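Local coordinates for transcriptional regulator, LacI family protein (Rhodococcus jostii, PDB 3K9C) that probably binds regulatory DNA as a LacI-type transcription factor, its core having the two-lobed build of periplasmic sugar-binding proteins, at residues S12-L21 with Y42-A50; H126-A137 with L156-T167. All coordinates share one frame; numbering follows the deposited sequence.

Contact 1: residues S12-L21 with Y42-A50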
ATOM      1  N   SER B  12     -27.606   1.065  14.088  1.00 58.86           N
ATOM      2  CA  SER B  12     -26.342   1.001  13.349  1.00 55.81           C
ATOM      3  C   SER B  12     -25.384   0.080  14.099  1.00 54.20           C
ATOM      4  O   SER B  12     -24.753   0.490  15.075  1.00 52.69           O
ATOM      5  CB  SER B  12     -25.725   2.399  13.219  1.00 55.56           C
ATOM      6  OG  SER B  12     -26.554   3.255  12.448  1.00 55.04           O
ATOM      7  N   ARG B  13     -25.276  -1.162  13.629  1.00 52.18           N
ATOM      8  CA  ARG B  13     -24.430  -2.171  14.261  1.00 50.16           C
ATOM      9  C   ARG B  13     -23.002  -2.168  13.710  1.00 47.55           C
ATOM     10  O   ARG B  13     -22.791  -2.162  12.494  1.00 45.69           O
ATOM     11  CB  ARG B  13     -25.084  -3.544  14.095  1.00 52.02           C
ATOM     12  CG  ARG B  13     -26.599  -3.499  14.309  1.00 55.31           C
ATOM     13  CD  ARG B  13     -27.237  -4.880  14.386  1.00 57.74           C
ATOM     14  NE  ARG B  13     -26.987  -5.539  15.666  1.00 61.14           N
ATOM     15  CZ  ARG B  13     -27.366  -5.057  16.848  1.00 62.46           C
ATOM     16  NH1 ARG B  13     -28.016  -3.903  16.925  1.00 63.29           N
ATOM     17  NH2 ARG B  13     -27.096  -5.733  17.957  1.00 63.24           N
ATOM     18  N   LEU B  14     -22.031  -2.185  14.622  1.00 43.62           N
ATOM     19  CA  LEU B  14     -20.620  -2.135  14.266  1.00 41.06           C
ATOM     20  C   LEU B  14     -19.830  -3.426  14.359  1.00 38.49           C
ATOM     21  O   LEU B  14     -20.002  -4.215  15.286  1.00 39.48           O
ATOM     22  CB  LEU B  14     -19.886  -1.110  15.137  1.00 43.52           C
ATOM     23  CG  LEU B  14     -20.319   0.354  15.178  1.00 46.00           C
ATOM     24  CD1 LEU B  14     -20.312   0.933  13.767  1.00 46.20           C
ATOM     25  CD2 LEU B  14     -21.696   0.459  15.807  1.00 47.22           C
ATOM     26  N   LEU B  15     -18.951  -3.618  13.383  1.00 33.69           N
ATOM     27  CA  LEU B  15     -18.048  -4.758  13.359  1.00 30.59           C
ATOM     28  C   LEU B  15     -16.644  -4.149  13.383  1.00 28.11           C
ATOM     29  O   LEU B  15     -16.312  -3.291  12.559  1.00 26.85           O
ATOM     30  CB  LEU B  15     -18.233  -5.597  12.098  1.00 29.28           C
ATOM     31  CG  LEU B  15     -19.418  -6.567  12.095  1.00 30.44           C
ATOM     32  CD1 LEU B  15     -19.280  -7.515  10.905  1.00 29.47           C
ATOM     33  CD2 LEU B  15     -19.440  -7.361  13.393  1.00 26.89           C
ATOM     34  N   GLY B  16     -15.837  -4.574  14.345  1.00 25.23           N
ATOM     35  CA  GLY B  16     -14.493  -4.047  14.456  1.00 23.67           C
ATOM     36  C   GLY B  16     -13.513  -4.807  13.591  1.00 22.12           C
ATOM     37  O   GLY B  16     -13.548  -6.033  13.535  1.00 23.06           O
ATOM     38  N   VAL B  17     -12.635  -4.079  12.912  1.00 21.85           N
ATOM     39  CA  VAL B  17     -11.638  -4.723  12.059  1.00 20.18           C
ATOM     40  C   VAL B  17     -10.226  -4.188  12.316  1.00 18.66           C
ATOM     41  O   VAL B  17      -9.960  -3.007  12.117  1.00 19.79           O
ATOM     42  CB  VAL B  17     -11.975  -4.519  10.557  1.00 19.31           C
ATOM     43  CG1 VAL B  17     -10.920  -5.194   9.685  1.00 14.48           C
ATOM     44  CG2 VAL B  17     -13.350  -5.076  10.254  1.00 18.90           C
ATOM     45  N   VAL B  18      -9.328  -5.054  12.772  1.00 19.62           N
ATOM     46  CA  VAL B  18      -7.938  -4.662  13.014  1.00 18.34           C
ATOM     47  C   VAL B  18      -7.132  -5.097  11.777  1.00 18.42           C
ATOM     48  O   VAL B  18      -7.247  -6.242  11.337  1.00 18.25           O
ATOM     49  CB  VAL B  18      -7.392  -5.361  14.283  1.00 18.55           C
ATOM     50  CG1 VAL B  18      -5.948  -4.957  14.545  1.00 17.20           C
ATOM     51  CG2 VAL B  18      -8.258  -4.983  15.490  1.00 20.88           C
ATOM     52  N   PHE B  19      -6.332  -4.194  11.207  1.00 18.26           N
ATOM     53  CA  PHE B  19      -5.542  -4.527  10.011  1.00 17.95           C
ATOM     54  C   PHE B  19      -4.242  -3.732   9.926  1.00 20.33           C
ATOM     55  O   PHE B  19      -4.112  -2.667  10.534  1.00 20.57           O
ATOM     56  CB  PHE B  19      -6.354  -4.257   8.738  1.00 16.53           C
ATOM     57  CG  PHE B  19      -6.389  -2.813   8.346  1.00 19.72           C
ATOM     58  CD1 PHE B  19      -5.663  -2.360   7.252  1.00 20.29           C
ATOM     59  CD2 PHE B  19      -7.127  -1.898   9.086  1.00 18.97           C
ATOM     60  CE1 PHE B  19      -5.672  -1.012   6.900  1.00 20.08           C
ATOM     61  CE2 PHE B  19      -7.144  -0.556   8.747  1.00 19.84           C
ATOM     62  CZ  PHE B  19      -6.418  -0.109   7.651  1.00 23.27           C
ATOM     63  N   GLU B  20      -3.290  -4.246   9.150  1.00 21.23           N
ATOM     64  CA  GLU B  20      -1.999  -3.585   8.975  1.00 23.12           C
ATOM     65  C   GLU B  20      -2.025  -2.521   7.887  1.00 22.25           C
ATOM     66  O   GLU B  20      -2.251  -2.820   6.709  1.00 21.34           O
ATOM     67  CB  GLU B  20      -0.915  -4.606   8.629  1.00 23.90           C
ATOM     68  CG  GLU B  20      -0.446  -5.444   9.790  1.00 31.54           C
ATOM     69  CD  GLU B  20       0.507  -6.544   9.358  1.00 36.05           C
ATOM     70  OE1 GLU B  20       1.446  -6.260   8.575  1.00 37.49           O
ATOM     71  OE2 GLU B  20       0.317  -7.692   9.807  1.00 39.46           O
ATOM     72  N   LEU B  21      -1.785  -1.280   8.292  1.00 22.20           N
ATOM     73  CA  LEU B  21      -1.755  -0.163   7.360  1.00 23.19           C
ATOM     74  C   LEU B  21      -0.705  -0.435   6.270  1.00 23.56           C
ATOM     75  O   LEU B  21       0.382  -0.945   6.545  1.00 23.95           O
ATOM     76  CB  LEU B  21      -1.405   1.127   8.110  1.00 24.19           C
ATOM     77  CG  LEU B  21      -1.959   2.436   7.542  1.00 25.79           C
ATOM     78  CD1 LEU B  21      -3.474   2.360   7.486  1.00 26.53           C
ATOM     79  CD2 LEU B  21      -1.522   3.612   8.413  1.00 27.03           C
ATOM     80  N   TYR B  42     -24.384  -3.867   8.263  1.00 32.44           N
ATOM     81  CA  TYR B  42     -23.424  -3.529   9.306  1.00 32.67           C
ATOM     82  C   TYR B  42     -22.408  -2.492   8.862  1.00 32.26           C
ATOM     83  O   TYR B  42     -22.038  -2.428   7.691  1.00 32.48           O
ATOM     84  CB  TYR B  42     -22.670  -4.778   9.753  1.00 33.28           C
ATOM     85  CG  TYR B  42     -23.381  -5.587  10.793  1.00 35.56           C
ATOM     86  CD1 TYR B  42     -23.005  -5.510  12.133  1.00 37.68           C
ATOM     87  CD2 TYR B  42     -24.432  -6.438  10.447  1.00 37.16           C
ATOM     88  CE1 TYR B  42     -23.652  -6.261  13.105  1.00 37.73           C
ATOM     89  CE2 TYR B  42     -25.092  -7.193  11.417  1.00 38.08           C
ATOM     90  CZ  TYR B  42     -24.692  -7.099  12.741  1.00 39.48           C
ATOM     91  OH  TYR B  42     -25.315  -7.858  13.701  1.00 43.00           O
ATOM     92  N   ASP B  43     -21.962  -1.678   9.809  1.00 30.99           N
ATOM     93  CA  ASP B  43     -20.948  -0.693   9.506  1.00 30.86           C
ATOM     94  C   ASP B  43     -19.634  -1.282   9.999  1.00 29.31           C
ATOM     95  O   ASP B  43     -19.615  -2.231  10.781  1.00 26.73           O
ATOM     96  CB  ASP B  43     -21.227   0.634  10.209  1.00 33.69           C
ATOM     97  CG  ASP B  43     -22.267   1.467   9.488  1.00 38.63           C
ATOM     98  OD1 ASP B  43     -22.165   1.613   8.253  1.00 40.22           O
ATOM     99  OD2 ASP B  43     -23.185   1.983  10.154  1.00 42.76           O
ATOM    100  N   VAL B  44     -18.529  -0.722   9.540  1.00 28.55           N
ATOM    101  CA  VAL B  44     -17.245  -1.235   9.951  1.00 26.05           C
ATOM    102  C   VAL B  44     -16.406  -0.154  10.576  1.00 26.93           C
ATOM    103  O   VAL B  44     -16.360   0.977  10.091  1.00 26.64           O
ATOM    104  CB  VAL B  44     -16.476  -1.840   8.755  1.00 25.41           C
ATOM    105  CG1 VAL B  44     -15.031  -2.120   9.151  1.00 25.60           C
ATOM    106  CG2 VAL B  44     -17.148  -3.134   8.309  1.00 22.57           C
HETATM  107  N   MSE B  45     -15.752  -0.510  11.672  1.00 27.76           N
HETATM  108  CA  MSE B  45     -14.865   0.416  12.343  1.00 29.48           C
HETATM  109  C   MSE B  45     -13.460  -0.175  12.228  1.00 25.38           C
HETATM  110  O   MSE B  45     -13.193  -1.252  12.746  1.00 24.20           O
HETATM  111  CB  MSE B  45     -15.250   0.567  13.812  1.00 36.45           C
HETATM  112  CG  MSE B  45     -14.816   1.888  14.394  1.00 48.05           C
HETATM  113 SE   MSE B  45     -14.307   1.689  16.244  1.00 66.32          SE
HETATM  114  CE  MSE B  45     -12.421   2.135  16.081  1.00 59.00           C
ATOM    115  N   LEU B  46     -12.587   0.519  11.515  1.00 22.08           N
ATOM    116  CA  LEU B  46     -11.214   0.072  11.341  1.00 22.61           C
ATOM    117  C   LEU B  46     -10.367   0.615  12.475  1.00 22.43           C
ATOM    118  O   LEU B  46     -10.645   1.686  13.007  1.00 21.82           O
ATOM    119  CB  LEU B  46     -10.628   0.626  10.048  1.00 22.52           C
ATOM    120  CG  LEU B  46     -11.343   0.398   8.727  1.00 22.03           C
ATOM    121  CD1 LEU B  46     -10.704   1.285   7.662  1.00 21.12           C
ATOM    122  CD2 LEU B  46     -11.262  -1.062   8.366  1.00 20.92           C
ATOM    123  N   SER B  47      -9.339  -0.141  12.837  1.00 21.52           N
ATOM    124  CA  SER B  47      -8.374   0.261  13.850  1.00 21.05           C
ATOM    125  C   SER B  47      -7.098  -0.260  13.220  1.00 21.01           C
ATOM    126  O   SER B  47      -6.934  -1.474  13.047  1.00 21.17           O
ATOM    127  CB  SER B  47      -8.626  -0.430  15.183  1.00 21.28           C
ATOM    128  OG  SER B  47      -7.707   0.049  16.154  1.00 21.04           O
ATOM    129  N   ALA B  48      -6.196   0.650  12.870  1.00 18.07           N
ATOM    130  CA  ALA B  48      -4.975   0.256  12.189  1.00 18.96           C
ATOM    131  C   ALA B  48      -3.758  -0.066  13.040  1.00 19.77           C
ATOM    132  O   ALA B  48      -3.531   0.533  14.093  1.00 20.84           O
ATOM    133  CB  ALA B  48      -4.603   1.324  11.164  1.00 19.80           C
ATOM    134  N   VAL B  49      -2.980  -1.027  12.562  1.00 19.25           N
ATOM    135  CA  VAL B  49      -1.742  -1.418  13.209  1.00 20.33           C
ATOM    136  C   VAL B  49      -0.639  -0.869  12.293  1.00 21.55           C
ATOM    137  O   VAL B  49      -0.739  -0.977  11.064  1.00 21.71           O
ATOM    138  CB  VAL B  49      -1.612  -2.965  13.317  1.00 19.84           C
ATOM    139  CG1 VAL B  49      -0.231  -3.342  13.853  1.00 20.79           C
ATOM    140  CG2 VAL B  49      -2.703  -3.520  14.228  1.00 17.89           C
ATOM    141  N   ALA B  50       0.386  -0.263  12.895  1.00 20.57           N
ATOM    142  CA  ALA B  50       1.522   0.300  12.163  1.00 19.22           C
ATOM    143  C   ALA B  50       2.746   0.264  13.072  1.00 20.16           C
ATOM    144  O   ALA B  50       2.618   0.037  14.273  1.00 20.45           O
ATOM    145  CB  ALA B  50       1.223   1.724  11.743  1.00 17.18           C
TER
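Strands 13-20 and 42-49 lie side by side and parallel, the two strands of a beta-alpha-beta unit joined by helix 24-39, at one margin of the sheet in the N-terminal lobe. Strand 42-49 is outermost within the chain, while strand 13-20 pairs on its other side with strand 67-73. The ladder starts with Asp-43 N giving a nearly straight bond (169°) to Arg-13 O, continues through Leu-15, Met-45, Val-17 and Ser-47, and weakens only at Phe-19 N to Ser-47 O, 3.3 Å. Leu-21 N closes it on Val-49 O.

On one face, Arg-13 lays its CG over the ring of Tyr-42, with CB 3.2 Å from CE1. Its guanidinium stands steeply to that ring, 79° between planes, and offers an edge to the hydroxyl: NE to Tyr-42 OH is a weak bond of 3.5 Å, secondary to the salt bridge NE makes with Glu-68. Further along, branched Val-17 CG2 meets Val-44 CG1 at 3.6 Å. Phe-19 holds CG between its backbone N and carbonyl carbon (chi1 79°), which brings CE2 to 3.9 Å from Leu-46 CB; small Ala-48 leaves room for the same ring atom. Val-44, Leu-46 and Phe-19 turn this face to helix 24-39.

The other face takes helix 55-63. There Val-18 CG1 touches Val-49 CG2 at 3.6 Å, and Ser-47 can be polar though buried because OG bonds to Ala-58 O. Asp-43 sets its CB 3.7 Å from Leu-14 CD1 and pairs its carboxylate with Arg-64 of the second subunit.

Mostly apolar residues thus line the sheet-helix interfaces. Arg-13 and Asp-43, near the strand starts, carry charge, and through Asp-43 this sheet edge is linked to Arg-64 of the dimer partner.

Contact 2: residues H126-A137 with L156-T167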
ATOM      1  N   HIS B 126      10.580 -27.377 -14.089  1.00 25.68           N
ATOM      2  CA  HIS B 126      11.524 -26.914 -13.074  1.00 25.62           C
ATOM      3  C   HIS B 126      11.826 -27.978 -12.020  1.00 26.36           C
ATOM      4  O   HIS B 126      10.935 -28.715 -11.594  1.00 27.73           O
ATOM      5  CB  HIS B 126      10.972 -25.647 -12.396  1.00 23.95           C
ATOM      6  CG  HIS B 126      10.862 -24.467 -13.314  1.00 22.57           C
ATOM      7  ND1 HIS B 126      11.951 -23.700 -13.675  1.00 19.82           N
ATOM      8  CD2 HIS B 126       9.800 -23.939 -13.965  1.00 23.08           C
ATOM      9  CE1 HIS B 126      11.561 -22.749 -14.504  1.00 21.38           C
ATOM     10  NE2 HIS B 126      10.262 -22.871 -14.700  1.00 21.00           N
ATOM     11  N   ARG B 127      13.086 -28.054 -11.599  1.00 26.73           N
ATOM     12  CA  ARG B 127      13.497 -29.018 -10.583  1.00 28.12           C
ATOM     13  C   ARG B 127      14.270 -28.345  -9.445  1.00 26.82           C
ATOM     14  O   ARG B 127      14.129 -28.733  -8.281  1.00 26.46           O
ATOM     15  CB  ARG B 127      14.333 -30.132 -11.226  1.00 32.39           C
ATOM     16  CG  ARG B 127      13.569 -30.903 -12.298  1.00 36.53           C
ATOM     17  CD  ARG B 127      14.378 -32.056 -12.858  1.00 43.52           C
ATOM     18  NE  ARG B 127      14.645 -33.074 -11.847  1.00 48.48           N
ATOM     19  CZ  ARG B 127      15.165 -34.267 -12.111  1.00 50.40           C
ATOM     20  NH1 ARG B 127      15.474 -34.593 -13.359  1.00 52.56           N
ATOM     21  NH2 ARG B 127      15.376 -35.132 -11.128  1.00 52.47           N
ATOM     22  N   ASN B 128      15.096 -27.353  -9.771  1.00 23.86           N
ATOM     23  CA  ASN B 128      15.834 -26.623  -8.741  1.00 25.69           C
ATOM     24  C   ASN B 128      14.918 -25.469  -8.389  1.00 23.57           C
ATOM     25  O   ASN B 128      14.987 -24.403  -8.999  1.00 24.00           O
ATOM     26  CB  ASN B 128      17.153 -26.070  -9.273  1.00 27.26           C
ATOM     27  CG  ASN B 128      18.132 -27.159  -9.628  1.00 32.83           C
ATOM     28  OD1 ASN B 128      18.373 -27.433 -10.801  1.00 35.49           O
ATOM     29  ND2 ASN B 128      18.695 -27.802  -8.610  1.00 36.48           N
ATOM     30  N   ILE B 129      14.050 -25.696  -7.414  1.00 22.34           N
ATOM     31  CA  ILE B 129      13.092 -24.690  -7.014  1.00 21.39           C
ATOM     32  C   ILE B 129      13.333 -24.194  -5.604  1.00 21.58           C
ATOM     33  O   ILE B 129      13.570 -24.982  -4.681  1.00 20.95           O
ATOM     34  CB  ILE B 129      11.674 -25.249  -7.141  1.00 21.08           C
ATOM     35  CG1 ILE B 129      11.471 -25.767  -8.573  1.00 21.39           C
ATOM     36  CG2 ILE B 129      10.647 -24.175  -6.790  1.00 20.56           C
ATOM     37  CD1 ILE B 129      10.233 -26.616  -8.766  1.00 21.21           C
ATOM     38  N   ALA B 130      13.261 -22.875  -5.448  1.00 19.21           N
ATOM     39  CA  ALA B 130      13.487 -22.255  -4.161  1.00 18.83           C
ATOM     40  C   ALA B 130      12.261 -21.560  -3.596  1.00 19.48           C
ATOM     41  O   ALA B 130      11.363 -21.120  -4.325  1.00 19.26           O
ATOM     42  CB  ALA B 130      14.635 -21.264  -4.263  1.00 17.71           C
ATOM     43  N   HIS B 131      12.228 -21.473  -2.274  1.00 17.81           N
ATOM     44  CA  HIS B 131      11.146 -20.804  -1.588  1.00 17.66           C
ATOM     45  C   HIS B 131      11.755 -19.795  -0.627  1.00 18.08           C
ATOM     46  O   HIS B 131      12.696 -20.116   0.108  1.00 17.73           O
ATOM     47  CB  HIS B 131      10.283 -21.820  -0.819  1.00 15.93           C
ATOM     48  CG  HIS B 131       9.242 -21.192   0.056  1.00 13.48           C
ATOM     49  ND1 HIS B 131       8.275 -20.336  -0.430  1.00 15.89           N
ATOM     50  CD2 HIS B 131       9.032 -21.279   1.390  1.00 13.94           C
ATOM     51  CE1 HIS B 131       7.514 -19.924   0.568  1.00 15.55           C
ATOM     52  NE2 HIS B 131       7.951 -20.484   1.683  1.00 14.18           N
ATOM     53  N   ILE B 132      11.261 -18.562  -0.682  1.00 15.65           N
ATOM     54  CA  ILE B 132      11.703 -17.519   0.239  1.00 17.50           C
ATOM     55  C   ILE B 132      10.501 -17.477   1.190  1.00 19.88           C
ATOM     56  O   ILE B 132       9.414 -17.021   0.813  1.00 18.08           O
ATOM     57  CB  ILE B 132      11.917 -16.160  -0.499  1.00 18.52           C
ATOM     58  CG1 ILE B 132      13.020 -16.315  -1.550  1.00 18.92           C
ATOM     59  CG2 ILE B 132      12.319 -15.064   0.500  1.00 19.03           C
ATOM     60  CD1 ILE B 132      13.281 -15.065  -2.396  1.00 20.14           C
ATOM     61  N   ASP B 133      10.680 -18.005   2.402  1.00 19.74           N
ATOM     62  CA  ASP B 133       9.578 -18.078   3.363  1.00 20.55           C
ATOM     63  C   ASP B 133       9.236 -16.791   4.096  1.00 21.24           C
ATOM     64  O   ASP B 133       9.961 -15.799   4.014  1.00 22.36           O
ATOM     65  CB  ASP B 133       9.812 -19.208   4.385  1.00 23.24           C
ATOM     66  CG  ASP B 133      10.917 -18.899   5.384  1.00 24.88           C
ATOM     67  OD1 ASP B 133      11.118 -17.714   5.737  1.00 23.88           O
ATOM     68  OD2 ASP B 133      11.572 -19.860   5.839  1.00 28.16           O
ATOM     69  N   GLY B 134       8.119 -16.821   4.813  1.00 20.61           N
ATOM     70  CA  GLY B 134       7.675 -15.644   5.532  1.00 24.05           C
ATOM     71  C   GLY B 134       8.110 -15.571   6.978  1.00 24.43           C
ATOM     72  O   GLY B 134       7.524 -14.831   7.764  1.00 23.25           O
ATOM     73  N   ALA B 135       9.138 -16.337   7.330  1.00 26.53           N
ATOM     74  CA  ALA B 135       9.643 -16.349   8.691  1.00 28.04           C
ATOM     75  C   ALA B 135       8.534 -16.759   9.648  1.00 29.80           C
ATOM     76  O   ALA B 135       7.942 -17.821   9.493  1.00 31.84           O
ATOM     77  CB  ALA B 135      10.185 -14.971   9.065  1.00 28.07           C
ATOM     78  N   ASP B 136       8.242 -15.916  10.631  1.00 31.65           N
ATOM     79  CA  ASP B 136       7.213 -16.238  11.607  1.00 34.59           C
ATOM     80  C   ASP B 136       5.897 -15.509  11.365  1.00 33.57           C
ATOM     81  O   ASP B 136       5.034 -15.469  12.244  1.00 33.41           O
ATOM     82  CB  ASP B 136       7.717 -15.937  13.024  1.00 40.13           C
ATOM     83  CG  ASP B 136       8.908 -16.792  13.412  1.00 46.21           C
ATOM     84  OD1 ASP B 136       8.829 -18.028  13.248  1.00 49.20           O
ATOM     85  OD2 ASP B 136       9.926 -16.234  13.886  1.00 50.56           O
ATOM     86  N   ALA B 137       5.739 -14.928  10.182  1.00 30.46           N
ATOM     87  CA  ALA B 137       4.502 -14.230   9.878  1.00 28.87           C
ATOM     88  C   ALA B 137       3.403 -15.267   9.691  1.00 27.98           C
ATOM     89  O   ALA B 137       3.679 -16.418   9.370  1.00 25.99           O
ATOM     90  CB  ALA B 137       4.659 -13.412   8.620  1.00 26.75           C
ATOM     91  N   LEU B 156      12.055 -34.171  -5.521  1.00 31.83           N
ATOM     92  CA  LEU B 156      13.005 -33.071  -5.637  1.00 30.82           C
ATOM     93  C   LEU B 156      13.553 -32.531  -4.309  1.00 30.94           C
ATOM     94  O   LEU B 156      14.067 -31.411  -4.259  1.00 31.74           O
ATOM     95  CB  LEU B 156      12.351 -31.928  -6.430  1.00 30.24           C
ATOM     96  CG  LEU B 156      11.750 -32.285  -7.800  1.00 29.46           C
ATOM     97  CD1 LEU B 156      11.134 -31.041  -8.438  1.00 25.65           C
ATOM     98  CD2 LEU B 156      12.835 -32.864  -8.715  1.00 29.74           C
ATOM     99  N   SER B 157      13.453 -33.315  -3.238  1.00 31.01           N
ATOM    100  CA  SER B 157      13.947 -32.869  -1.938  1.00 30.83           C
ATOM    101  C   SER B 157      15.418 -32.448  -1.951  1.00 29.81           C
ATOM    102  O   SER B 157      15.823 -31.604  -1.155  1.00 29.80           O
ATOM    103  CB  SER B 157      13.749 -33.962  -0.881  1.00 32.78           C
ATOM    104  OG  SER B 157      12.385 -34.090  -0.515  1.00 36.80           O
ATOM    105  N   ALA B 158      16.213 -33.027  -2.848  1.00 27.04           N
ATOM    106  CA  ALA B 158      17.638 -32.694  -2.920  1.00 27.12           C
ATOM    107  C   ALA B 158      17.938 -31.434  -3.742  1.00 27.27           C
ATOM    108  O   ALA B 158      19.073 -30.952  -3.755  1.00 26.55           O
ATOM    109  CB  ALA B 158      18.430 -33.885  -3.473  1.00 24.25           C
ATOM    110  N   SER B 159      16.930 -30.905  -4.431  1.00 26.65           N
ATOM    111  CA  SER B 159      17.126 -29.688  -5.216  1.00 23.91           C
ATOM    112  C   SER B 159      16.157 -28.602  -4.751  1.00 26.35           C
ATOM    113  O   SER B 159      15.869 -27.645  -5.486  1.00 26.36           O
ATOM    114  CB  SER B 159      16.953 -29.973  -6.710  1.00 24.10           C
ATOM    115  OG  SER B 159      15.740 -30.643  -6.983  1.00 27.46           O
ATOM    116  N   ALA B 160      15.663 -28.757  -3.522  1.00 23.14           N
ATOM    117  CA  ALA B 160      14.740 -27.802  -2.932  1.00 22.93           C
ATOM    118  C   ALA B 160      15.504 -26.904  -1.965  1.00 24.27           C
ATOM    119  O   ALA B 160      16.261 -27.386  -1.117  1.00 25.79           O
ATOM    120  CB  ALA B 160      13.610 -28.540  -2.197  1.00 20.03           C
ATOM    121  N   THR B 161      15.312 -25.597  -2.094  1.00 22.85           N
ATOM    122  CA  THR B 161      15.992 -24.643  -1.229  1.00 23.83           C
ATOM    123  C   THR B 161      15.004 -23.698  -0.545  1.00 23.95           C
ATOM    124  O   THR B 161      14.101 -23.167  -1.185  1.00 23.54           O
ATOM    125  CB  THR B 161      16.981 -23.790  -2.036  1.00 24.85           C
ATOM    126  OG1 THR B 161      17.810 -24.645  -2.829  1.00 27.97           O
ATOM    127  CG2 THR B 161      17.861 -22.959  -1.110  1.00 24.72           C
ATOM    128  N   VAL B 162      15.169 -23.505   0.760  1.00 23.92           N
ATOM    129  CA  VAL B 162      14.311 -22.591   1.501  1.00 23.60           C
ATOM    130  C   VAL B 162      15.177 -21.568   2.220  1.00 23.71           C
ATOM    131  O   VAL B 162      16.038 -21.928   3.015  1.00 24.86           O
ATOM    132  CB  VAL B 162      13.463 -23.289   2.582  1.00 24.75           C
ATOM    133  CG1 VAL B 162      12.575 -22.241   3.265  1.00 24.24           C
ATOM    134  CG2 VAL B 162      12.602 -24.387   1.976  1.00 24.19           C
ATOM    135  N   VAL B 163      14.959 -20.292   1.932  1.00 22.42           N
ATOM    136  CA  VAL B 163      15.726 -19.249   2.601  1.00 22.94           C
ATOM    137  C   VAL B 163      14.755 -18.399   3.401  1.00 21.77           C
ATOM    138  O   VAL B 163      13.613 -18.174   2.981  1.00 18.66           O
ATOM    139  CB  VAL B 163      16.505 -18.374   1.594  1.00 24.38           C
ATOM    140  CG1 VAL B 163      17.476 -19.252   0.796  1.00 26.08           C
ATOM    141  CG2 VAL B 163      15.544 -17.654   0.660  1.00 24.19           C
ATOM    142  N   THR B 164      15.195 -17.956   4.571  1.00 21.71           N
ATOM    143  CA  THR B 164      14.358 -17.141   5.432  1.00 22.70           C
ATOM    144  C   THR B 164      14.126 -15.784   4.772  1.00 23.80           C
ATOM    145  O   THR B 164      15.067 -15.120   4.341  1.00 23.82           O
ATOM    146  CB  THR B 164      15.020 -16.967   6.801  1.00 24.87           C
ATOM    147  OG1 THR B 164      15.246 -18.263   7.371  1.00 27.52           O
ATOM    148  CG2 THR B 164      14.121 -16.162   7.737  1.00 24.15           C
ATOM    149  N   GLY B 165      12.862 -15.393   4.668  1.00 24.23           N
ATOM    150  CA  GLY B 165      12.539 -14.132   4.034  1.00 23.61           C
ATOM    151  C   GLY B 165      11.722 -13.228   4.926  1.00 24.54           C
ATOM    152  O   GLY B 165      12.104 -12.948   6.060  1.00 25.26           O
ATOM    153  N   GLY B 166      10.588 -12.778   4.405  1.00 23.71           N
ATOM    154  CA  GLY B 166       9.716 -11.894   5.152  1.00 25.21           C
ATOM    155  C   GLY B 166       8.534 -11.539   4.277  1.00 26.13           C
ATOM    156  O   GLY B 166       8.257 -12.251   3.311  1.00 26.28           O
ATOM    157  N   THR B 167       7.862 -10.436   4.591  1.00 25.37           N
ATOM    158  CA  THR B 167       6.689  -9.995   3.843  1.00 25.37           C
ATOM    159  C   THR B 167       6.913  -8.743   3.005  1.00 25.17           C
ATOM    160  O   THR B 167       5.988  -8.272   2.351  1.00 24.26           O
ATOM    161  CB  THR B 167       5.518  -9.681   4.796  1.00 28.54           C
ATOM    162  OG1 THR B 167       5.877  -8.568   5.627  1.00 29.27           O
ATOM    163  CG2 THR B 167       5.204 -10.878   5.682  1.00 28.06           C
TER
HETATM  164  O   HOH W   1      16.636 -25.196  -4.944  1.00 29.53           O
HETATM  165  O   HOH W   2      12.200 -19.198   8.623  1.00 49.86           O
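Asp-133 OD1 takes two backbone N-H groups from opposite faces of its carboxylate: Gly-165 N across the contact at 3.1 Å, and Ala-135 N at 2.9 Å in an Asx turn. With CG between the backbone N and the carbonyl carbon (chi1 72°), the carboxylate swings over the neighbouring strand, where OD2 lies 3.6 Å from Val-162 CG1. OD2 is itself satisfied by a salt bridge to Arg-144 and by water 2. Replacing the aspartate by alanine would probably leave the N-H groups of Gly-165 and Ala-135 without their shared acceptor, and Arg-144 without this counter-charge. Glycine suits position 165, since a CB would run into Ile-132 CG2 and Asp-133 O.

Between the ends runs a parallel ladder. Thr-161 N gives to Ile-129 O, His-131 N to Thr-161 O at 2.8 Å, Val-163 N to His-131 O, and Asp-133 N to Val-163 O. The imidazole of His-131 is buried, but its ND1 bonds to Val-190 O. At the other end the ladder frays: Ile-129 N reaches Ser-159 O only weakly, and water 1 donates to Ser-159 O at 2.6 Å and also bonds to Thr-161 OG1. Ser-159 adds a side-chain bond, OG donating to Arg-127 O at 2.8 Å from well above the carbonyl plane. Beside it, Leu-156 CD2 packs at the guanidinium edge of Arg-127, 3.6 Å from NE.

The two strands form a beta-alpha-beta unit through helix 140-153. Strand 160-164 is outermost in the four-stranded parallel sheet, and strand 129-133 bonds on its far side to strand 188-191. The face of Ala-130, Ile-132 and Val-163, with Ile-132 CG1 3.6 Å from Val-163 CG2, rests on helix 169-181. Ile-129, His-131 and Val-162 face helices 110-123 and 140-153.

Overall arrangement
From the N terminus, the chain runs along strand 13-20, through helix 24-39, and closes its first loop at contact 1. It then adds further strands of the N-terminal sheet, crosses to the other lobe, where strand 129-133, helix 140-153 and strand 160-164 close contact 2, and later returns to the first sheet with strands 235-237 and 262-270. The two loops follow in series, neither nesting nor crossing. Each is a beta-alpha-beta unit with its second strand at a sheet margin. The centres of contacts 1 and 2 lie about 34 Å apart, on opposite sides of the chain's centre. Contact 1 also meets the second subunit, whereas contact 2 touches no other chain.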